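Local coordinates for uncharacterized protein (Wolinella succinogenes, PDB 3JYG) that is of unknown function but belongs to the 6-pyruvoyl tetrahydropterin synthase family and carries a zinc ion held by three histidines, at residues Y5-F11 with V60-L66; F11-H17 with H40-V46; K45-E51 with V163-L169. One frame throughout, in Å; residues are numbered along the deposited sequence.

All three contacts use one mixed sheet: contacts 2 and 3 pair its strands, while contact 1 packs a loop against it. Contact 2 (F11-H17 with H40-V46) pairs strands 3-17 and 40-52 and carries the zinc ion at its far end; contact 3 (K45-E51 with V163-L169) adds strand 162-169 to the other edge of 40-52, sharing K45 and V46 with contact 2. Contact 1 (Y5-F11 with V60-L66) sets the loop before helix 67-77 against the earlier half of strand 3-17, its centre about 21 Å from that of contact 2 and about 10 Å from that of contact 3. Q6 NE2 hydrogen-bonds to E51 OE1 at 2.7 Å, joining contacts 1 and 3. The F168 side chain lies about 8 Å from the zinc.

Contact 1 of 3, residues Y5-F11 with V60-L66; sequences YQIAKEF and VTDFAHL
I7 packs into the bend of the loop V60-L66, which leads from strand 40-52 to helix 67-77 and lies against strand 3-17 of the sheet of this 6-pyruvoyl tetrahydropterin synthase family fold. Both branches of I7 run past V60 in the opposite sense to its side chain, with I7 CG2 4.0 Å from V60 CB, and CD1 carries the longer one on to the backbone, 3.5 Å from T61 O. With CG1 between the backbone N and the carbonyl carbon (chi1 54°), I7 directs that branch into the loop. F63 comes up obliquely on the other flank, its CE1 3.7 Å from I7 CB and 3.5 Å from A8 O. At the ends of the contact, Y5 CB meets V60 CG2 at 3.6 Å, and L66 CB lies at the edge of the F11 ring, 3.7 Å from CZ.

No direct hydrogen bond crosses here; the loop is shaped by its own bonds, including an Asx turn in which D62 OD1 accepts from A64 N. Y5 to K9 also pair with a strand of a second subunit, which continues the sheet. One water bridges the segments, accepting from K9 NZ at 3.2 Å and donating to F63 O at 3.1 Å.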
# COMPACT_ATOMS: atom_id res chain seq x y z
N TYR A 5 4.09 -13.13 -10.39
CA TYR A 5 3.46 -13.47 -9.12
C TYR A 5 4.35 -12.91 -8.03
O TYR A 5 5.57 -13.09 -8.06
CB TYR A 5 3.35 -14.98 -8.98
CG TYR A 5 2.57 -15.66 -10.07
CD1 TYR A 5 3.24 -16.28 -11.14
CD2 TYR A 5 1.19 -15.67 -10.06
CE1 TYR A 5 2.53 -16.89 -12.19
CE2 TYR A 5 0.47 -16.29 -11.09
CZ TYR A 5 1.15 -16.88 -12.15
OH TYR A 5 0.47 -17.52 -13.15
N GLN A 6 3.76 -12.23 -7.06
CA GLN A 6 4.55 -11.70 -5.94
C GLN A 6 3.88 -12.05 -4.61
O GLN A 6 2.66 -12.25 -4.58
CB GLN A 6 4.72 -10.18 -6.04
CG GLN A 6 5.66 -9.68 -7.14
CD GLN A 6 5.89 -8.15 -7.11
OE1 GLN A 6 5.26 -7.45 -6.33
NE2 GLN A 6 6.82 -7.66 -7.95
N ILE A 7 4.65 -12.15 -3.53
CA ILE A 7 4.07 -12.19 -2.19
C ILE A 7 4.74 -11.09 -1.40
O ILE A 7 5.85 -10.71 -1.74
CB ILE A 7 4.17 -13.57 -1.48
CG1 ILE A 7 5.62 -14.09 -1.44
CG2 ILE A 7 3.22 -14.57 -2.17
CD1 ILE A 7 5.98 -14.88 -0.14
N ALA A 8 4.07 -10.55 -0.38
CA ALA A 8 4.67 -9.55 0.46
C ALA A 8 4.35 -9.86 1.91
O ALA A 8 3.19 -10.22 2.22
CB ALA A 8 4.13 -8.21 0.13
N LYS A 9 5.32 -9.65 2.78
CA LYS A 9 5.06 -9.88 4.19
C LYS A 9 5.70 -8.79 5.02
O LYS A 9 6.82 -8.37 4.72
CB LYS A 9 5.56 -11.27 4.61
CG LYS A 9 5.43 -11.51 6.12
CD LYS A 9 5.06 -12.94 6.52
CE LYS A 9 4.62 -12.93 7.99
NZ LYS A 9 4.68 -14.29 8.59
N GLU A 10 4.97 -8.38 6.06
CA GLU A 10 5.31 -7.30 7.01
C GLU A 10 5.97 -7.83 8.29
O GLU A 10 5.62 -8.93 8.79
CB GLU A 10 4.06 -6.47 7.39
CG GLU A 10 3.21 -6.03 6.16
CD GLU A 10 2.10 -5.02 6.48
OE1 GLU A 10 1.73 -4.83 7.67
OE2 GLU A 10 1.59 -4.40 5.53
N PHE A 11 6.94 -7.06 8.79
CA PHE A 11 7.66 -7.38 10.03
C PHE A 11 7.85 -6.09 10.83
O PHE A 11 8.38 -5.11 10.30
CB PHE A 11 9.01 -8.01 9.74
CG PHE A 11 8.94 -9.18 8.81
CD1 PHE A 11 8.98 -8.98 7.42
CD2 PHE A 11 8.84 -10.48 9.31
CE1 PHE A 11 8.94 -10.09 6.55
CE2 PHE A 11 8.81 -11.58 8.44
CZ PHE A 11 8.84 -11.37 7.07
N VAL A 60 4.23 -18.62 -4.74
CA VAL A 60 5.52 -18.02 -5.07
C VAL A 60 6.53 -18.78 -4.21
O VAL A 60 7.41 -19.47 -4.72
CB VAL A 60 5.54 -16.52 -4.71
CG1 VAL A 60 6.99 -16.01 -4.72
CG2 VAL A 60 4.69 -15.73 -5.68
N THR A 61 6.36 -18.64 -2.90
CA THR A 61 7.03 -19.46 -1.89
C THR A 61 6.20 -19.35 -0.59
O THR A 61 5.45 -18.36 -0.41
CB THR A 61 8.54 -19.08 -1.74
OG1 THR A 61 9.25 -20.11 -1.02
CG2 THR A 61 8.75 -17.71 -1.01
N ASP A 62 6.30 -20.33 0.30
CA ASP A 62 5.48 -20.26 1.52
C ASP A 62 5.85 -19.01 2.34
O ASP A 62 7.05 -18.79 2.59
CB ASP A 62 5.64 -21.52 2.40
CG ASP A 62 4.50 -21.66 3.41
OD1 ASP A 62 4.47 -20.93 4.41
OD2 ASP A 62 3.60 -22.49 3.19
N PHE A 63 4.85 -18.22 2.75
CA PHE A 63 5.05 -17.08 3.69
C PHE A 63 5.98 -17.45 4.85
O PHE A 63 6.80 -16.63 5.22
CB PHE A 63 3.72 -16.51 4.26
CG PHE A 63 2.94 -15.67 3.28
CD1 PHE A 63 3.42 -14.44 2.84
CD2 PHE A 63 1.70 -16.13 2.79
CE1 PHE A 63 2.71 -13.68 1.92
CE2 PHE A 63 0.97 -15.36 1.86
CZ PHE A 63 1.48 -14.13 1.43
N ALA A 64 5.87 -18.67 5.39
CA ALA A 64 6.72 -19.10 6.52
C ALA A 64 8.19 -19.20 6.20
O ALA A 64 9.02 -19.36 7.11
CB ALA A 64 6.23 -20.42 7.13
N HIS A 65 8.54 -19.11 4.91
CA HIS A 65 9.94 -19.20 4.53
C HIS A 65 10.68 -17.90 4.79
O HIS A 65 11.84 -17.76 4.42
CB HIS A 65 10.11 -19.66 3.08
CG HIS A 65 9.76 -21.10 2.86
ND1 HIS A 65 9.32 -21.57 1.64
CD2 HIS A 65 9.79 -22.17 3.70
CE1 HIS A 65 9.11 -22.87 1.73
NE2 HIS A 65 9.36 -23.25 2.98
N LEU A 66 9.99 -16.96 5.43
CA LEU A 66 10.62 -15.72 5.89
C LEU A 66 10.71 -15.70 7.43
O LEU A 66 11.11 -14.68 8.04
CB LEU A 66 9.88 -14.49 5.33
CG LEU A 66 10.17 -14.14 3.84
CD1 LEU A 66 9.24 -13.05 3.29
CD2 LEU A 66 11.68 -13.76 3.61
O HOH W 1 7.63 -15.42 7.97

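Contact 2 of 3, residues F11-H17 with H40-V46; sequences FDFCYGH and HGHQGKV. With ZN (zinc ion), chain G.
H17, H40 and H42 converge on one zinc ion, each through NE2. The ligand distances are 2.4 Å from H17 NE2 to zinc, 2.2 Å from H40 NE2 and 2.2 Å from H42 NE2; two waters complete five ligands. Such a three-histidine zinc site on neighbouring antiparallel strands is as in other members of the 6-pyruvoyl tetrahydropterin synthase family.

Among the rings, H17 turns an edge toward the face of H40 in an offset edge-to-face pair, planes 70° apart. H17 and H40 point the same way from paired positions, both rings tucked over their own backbone (chi1 83° and 62°), and this brings their NE2 atoms together at the metal. Y15 leans obliquely against H42, its CE1 3.6 Å from H42 CB. H40 is further held by H38, whose O accepts from H40 ND1.

The backbone bonds form an antiparallel ladder, with hydrogen-bonded pairs at F11-V46, F13-G44, Y15-H42 and H17-H40. On the zinc-bearing face the row continues through the apolar contact of V46 CG2 with the edge of the F13 ring, 3.8 Å from CE1.

On the other face D12 and K45 lie side by side in a salt bridge, K45 NZ to D12 OD2 at 2.7 Å on the syn lone pair. D12 OD1 makes a further salt bridge to K173 of a second subunit, and K45 NZ one to E10 OE1.

With no carboxylate or thiolate among its five ligands, the zinc probably polarises its two waters.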
# COMPACT_ATOMS: atom_id res chain seq x y z
N PHE A 11 6.94 -7.06 8.79
CA PHE A 11 7.66 -7.38 10.03
C PHE A 11 7.85 -6.09 10.83
O PHE A 11 8.38 -5.11 10.30
CB PHE A 11 9.01 -8.01 9.74
CG PHE A 11 8.94 -9.18 8.81
CD1 PHE A 11 8.98 -8.98 7.42
CD2 PHE A 11 8.84 -10.48 9.31
CE1 PHE A 11 8.94 -10.09 6.55
CE2 PHE A 11 8.81 -11.58 8.44
CZ PHE A 11 8.84 -11.37 7.07
N ASP A 12 7.38 -6.07 12.07
CA ASP A 12 7.38 -4.87 12.91
C ASP A 12 8.44 -4.93 14.01
O ASP A 12 8.76 -6.01 14.48
CB ASP A 12 5.99 -4.70 13.54
CG ASP A 12 4.88 -4.65 12.50
OD1 ASP A 12 3.96 -5.48 12.55
OD2 ASP A 12 4.95 -3.80 11.60
N PHE A 13 8.99 -3.77 14.39
CA PHE A 13 9.91 -3.64 15.53
C PHE A 13 10.00 -2.19 15.96
O PHE A 13 9.62 -1.29 15.22
CB PHE A 13 11.34 -4.20 15.28
CG PHE A 13 12.17 -3.42 14.24
CD1 PHE A 13 11.91 -3.55 12.87
CD2 PHE A 13 13.24 -2.59 14.63
CE1 PHE A 13 12.65 -2.88 11.91
CE2 PHE A 13 13.99 -1.88 13.67
CZ PHE A 13 13.71 -2.05 12.30
N CYS A 14 10.48 -1.98 17.18
CA CYS A 14 10.69 -0.64 17.73
C CYS A 14 12.19 -0.45 17.95
O CYS A 14 12.86 -1.41 18.32
CB CYS A 14 9.92 -0.46 19.06
SG CYS A 14 8.21 -0.97 18.99
N TYR A 15 12.69 0.76 17.74
CA TYR A 15 14.12 0.99 17.91
C TYR A 15 14.34 2.46 18.24
O TYR A 15 13.46 3.26 17.98
CB TYR A 15 14.90 0.61 16.63
CG TYR A 15 14.48 1.41 15.39
CD1 TYR A 15 13.23 1.17 14.76
CD2 TYR A 15 15.32 2.39 14.84
CE1 TYR A 15 12.83 1.90 13.65
CE2 TYR A 15 14.93 3.12 13.70
CZ TYR A 15 13.68 2.88 13.12
OH TYR A 15 13.27 3.57 11.97
N GLY A 16 15.52 2.79 18.77
CA GLY A 16 15.95 4.20 18.84
C GLY A 16 17.03 4.44 17.78
O GLY A 16 17.69 3.50 17.32
N HIS A 17 17.19 5.70 17.36
CA HIS A 17 18.30 6.03 16.50
C HIS A 17 18.46 7.53 16.49
O HIS A 17 17.70 8.26 17.15
CB HIS A 17 18.12 5.43 15.07
CG HIS A 17 17.25 6.24 14.13
ND1 HIS A 17 17.44 6.23 12.77
CD2 HIS A 17 16.20 7.06 14.36
CE1 HIS A 17 16.54 7.01 12.19
NE2 HIS A 17 15.78 7.52 13.14
N HIS A 40 16.22 9.76 19.21
CA HIS A 40 14.76 9.50 19.23
C HIS A 40 14.51 8.03 18.87
O HIS A 40 15.39 7.18 19.05
CB HIS A 40 14.01 10.49 18.30
CG HIS A 40 14.40 10.41 16.86
ND1 HIS A 40 15.55 10.99 16.37
CD2 HIS A 40 13.79 9.82 15.80
CE1 HIS A 40 15.64 10.75 15.07
NE2 HIS A 40 14.57 10.06 14.69
N GLY A 41 13.32 7.74 18.39
CA GLY A 41 12.95 6.37 18.05
C GLY A 41 11.73 6.34 17.17
O GLY A 41 11.16 7.40 16.85
N HIS A 42 11.32 5.11 16.84
CA HIS A 42 10.29 4.81 15.86
C HIS A 42 9.70 3.45 16.05
O HIS A 42 10.36 2.57 16.58
CB HIS A 42 10.90 4.79 14.47
CG HIS A 42 11.35 6.13 14.03
ND1 HIS A 42 10.47 7.19 13.88
CD2 HIS A 42 12.58 6.60 13.74
CE1 HIS A 42 11.15 8.25 13.51
NE2 HIS A 42 12.42 7.91 13.39
N GLN A 43 8.46 3.28 15.61
CA GLN A 43 7.91 1.97 15.27
C GLN A 43 8.24 1.75 13.78
O GLN A 43 7.78 2.50 12.93
CB GLN A 43 6.39 2.00 15.50
CG GLN A 43 5.63 0.74 15.13
CD GLN A 43 6.04 -0.47 15.93
OE1 GLN A 43 6.58 -0.35 17.04
NE2 GLN A 43 5.78 -1.64 15.38
N GLY A 44 9.05 0.74 13.49
CA GLY A 44 9.49 0.45 12.14
C GLY A 44 8.67 -0.68 11.56
O GLY A 44 8.25 -1.59 12.28
N LYS A 45 8.41 -0.62 10.26
CA LYS A 45 7.83 -1.80 9.61
C LYS A 45 8.62 -2.16 8.36
O LYS A 45 8.80 -1.31 7.49
CB LYS A 45 6.36 -1.55 9.30
CG LYS A 45 5.65 -2.72 8.60
CD LYS A 45 4.22 -2.26 8.14
CE LYS A 45 3.32 -1.95 9.30
NZ LYS A 45 2.90 -3.28 9.91
N VAL A 46 9.09 -3.40 8.28
CA VAL A 46 9.78 -3.91 7.08
C VAL A 46 8.74 -4.64 6.20
O VAL A 46 8.01 -5.51 6.71
CB VAL A 46 10.90 -4.89 7.42
CG1 VAL A 46 11.77 -5.16 6.15
CG2 VAL A 46 11.82 -4.32 8.51
ZN ZN G . 14.13 9.16 12.78
O HOH W 2 14.16 8.35 10.42
O HOH W 3 12.64 10.86 12.04

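Contact 3 of 3, residues K45-E51 with V163-L169; sequences KVIVHLE and VSSVEFL
H49 reaches across to strand 162-169 with nearly every side-chain atom. Its CB lies 3.4 Å from S164 OG. CG stands anti to the carbonyl carbon (chi1 -59°), and CG and CD2 then pass S165, with CD2 3.5 Å from S165 OG in an oblique approach to the ring. At the tip, H49 NE2 donates to E167 OE1 at 2.7 Å. The N-H to acceptor angle is 147°, the bond uses the anti lone pair of the carboxylate oxygen, and ring and carboxylate planes are only 20° apart. E167 gets there with an extended chain beyond CG, and its OE1 has a second, long and weak ion pair with R177 of the neighbouring strand 174-180.

Strands 40-52 and 162-169 run antiparallel as neighbours in the mixed sheet of this 6-pyruvoyl tetrahydropterin synthase family protein, and the register slips by one residue between H49 and L50, a beta bulge. There H49 O accepts from S164 N, while S165 O takes H49 N.

Beside E167, I47 lays its CB 3.8 Å from E167 CB, and its CD1 touches L169 CD1. The opposite face is apolar: V46 CG1 meets V166 CG1, V46 CG2 sits at the edge of the F168 ring 3.9 Å from CD1, and L50 CD2 meets V163 CG2. Helix 141-155 covers this side, with L152 resting on V48 and V166.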
# COMPACT_ATOMS: atom_id res chain seq x y z
N LYS A 45 8.41 -0.62 10.26
CA LYS A 45 7.83 -1.80 9.61
C LYS A 45 8.62 -2.16 8.36
O LYS A 45 8.80 -1.31 7.49
CB LYS A 45 6.36 -1.55 9.30
CG LYS A 45 5.65 -2.72 8.60
CD LYS A 45 4.22 -2.26 8.14
CE LYS A 45 3.32 -1.95 9.30
NZ LYS A 45 2.90 -3.28 9.91
N VAL A 46 9.09 -3.40 8.28
CA VAL A 46 9.78 -3.91 7.08
C VAL A 46 8.74 -4.64 6.20
O VAL A 46 8.01 -5.51 6.71
CB VAL A 46 10.90 -4.89 7.42
CG1 VAL A 46 11.77 -5.16 6.15
CG2 VAL A 46 11.82 -4.32 8.51
N ILE A 47 8.68 -4.33 4.90
CA ILE A 47 7.87 -5.12 3.99
C ILE A 47 8.75 -5.74 2.89
O ILE A 47 9.36 -5.01 2.10
CB ILE A 47 6.76 -4.28 3.31
CG1 ILE A 47 6.03 -3.44 4.36
CG2 ILE A 47 5.77 -5.26 2.55
CD1 ILE A 47 4.81 -2.66 3.86
N VAL A 48 8.78 -7.07 2.85
CA VAL A 48 9.62 -7.83 1.89
C VAL A 48 8.76 -8.31 0.72
O VAL A 48 7.73 -8.95 0.96
CB VAL A 48 10.26 -9.06 2.59
CG1 VAL A 48 11.00 -9.97 1.58
CG2 VAL A 48 11.15 -8.62 3.69
N HIS A 49 9.14 -8.00 -0.51
CA HIS A 49 8.39 -8.44 -1.69
C HIS A 49 9.21 -9.48 -2.44
O HIS A 49 10.39 -9.22 -2.77
CB HIS A 49 8.05 -7.26 -2.60
CG HIS A 49 7.24 -6.20 -1.93
ND1 HIS A 49 5.88 -6.10 -2.09
CD2 HIS A 49 7.60 -5.19 -1.10
CE1 HIS A 49 5.44 -5.04 -1.42
NE2 HIS A 49 6.47 -4.49 -0.79
N LEU A 50 8.62 -10.66 -2.63
CA LEU A 50 9.33 -11.77 -3.24
C LEU A 50 8.56 -12.05 -4.52
O LEU A 50 7.35 -11.81 -4.54
CB LEU A 50 9.31 -13.01 -2.34
CG LEU A 50 10.03 -12.94 -0.98
CD1 LEU A 50 10.10 -14.33 -0.33
CD2 LEU A 50 11.47 -12.33 -1.15
N GLU A 51 9.25 -12.54 -5.55
CA GLU A 51 8.69 -12.65 -6.91
C GLU A 51 9.12 -13.92 -7.67
O GLU A 51 10.27 -14.34 -7.58
CB GLU A 51 9.09 -11.38 -7.70
CG GLU A 51 8.69 -11.36 -9.14
CD GLU A 51 9.10 -10.10 -9.87
OE1 GLU A 51 8.48 -9.05 -9.64
OE2 GLU A 51 10.01 -10.16 -10.72
N VAL A 163 14.08 -11.44 -4.66
CA VAL A 163 13.58 -10.32 -3.83
C VAL A 163 13.39 -9.09 -4.72
O VAL A 163 14.37 -8.54 -5.16
CB VAL A 163 14.58 -9.91 -2.73
CG1 VAL A 163 13.93 -8.90 -1.76
CG2 VAL A 163 15.07 -11.10 -1.97
N SER A 164 12.16 -8.64 -4.95
CA SER A 164 11.95 -7.56 -5.91
C SER A 164 12.12 -6.19 -5.28
O SER A 164 12.63 -5.23 -5.93
CB SER A 164 10.60 -7.69 -6.60
OG SER A 164 9.62 -7.60 -5.63
N SER A 165 11.71 -6.06 -4.03
CA SER A 165 12.05 -4.87 -3.24
C SER A 165 11.81 -5.07 -1.74
O SER A 165 11.20 -6.06 -1.30
CB SER A 165 11.25 -3.66 -3.72
OG SER A 165 9.84 -3.86 -3.43
N VAL A 166 12.28 -4.09 -0.96
CA VAL A 166 12.00 -4.04 0.47
C VAL A 166 11.51 -2.64 0.79
O VAL A 166 12.06 -1.66 0.30
CB VAL A 166 13.28 -4.27 1.24
CG1 VAL A 166 13.12 -3.94 2.73
CG2 VAL A 166 13.74 -5.69 1.04
N GLU A 167 10.45 -2.54 1.57
CA GLU A 167 9.98 -1.26 2.06
C GLU A 167 10.34 -1.14 3.53
O GLU A 167 10.31 -2.12 4.29
CB GLU A 167 8.45 -1.12 1.93
CG GLU A 167 7.91 -1.25 0.51
CD GLU A 167 6.40 -1.09 0.46
OE1 GLU A 167 5.71 -2.09 0.14
OE2 GLU A 167 5.91 0.02 0.81
N PHE A 168 10.68 0.07 3.94
CA PHE A 168 10.84 0.35 5.37
C PHE A 168 10.05 1.61 5.75
O PHE A 168 10.32 2.71 5.24
CB PHE A 168 12.31 0.41 5.77
CG PHE A 168 12.50 0.58 7.25
CD1 PHE A 168 12.34 -0.52 8.13
CD2 PHE A 168 12.78 1.83 7.79
CE1 PHE A 168 12.47 -0.35 9.54
CE2 PHE A 168 12.89 2.01 9.20
CZ PHE A 168 12.77 0.90 10.06
N LEU A 169 9.02 1.40 6.59
CA LEU A 169 8.18 2.47 7.09
C LEU A 169 8.78 3.01 8.40
O LEU A 169 8.97 2.28 9.39
CB LEU A 169 6.71 2.00 7.27
CG LEU A 169 5.76 1.61 6.11
CD1 LEU A 169 6.33 0.52 5.26
CD2 LEU A 169 4.37 1.14 6.62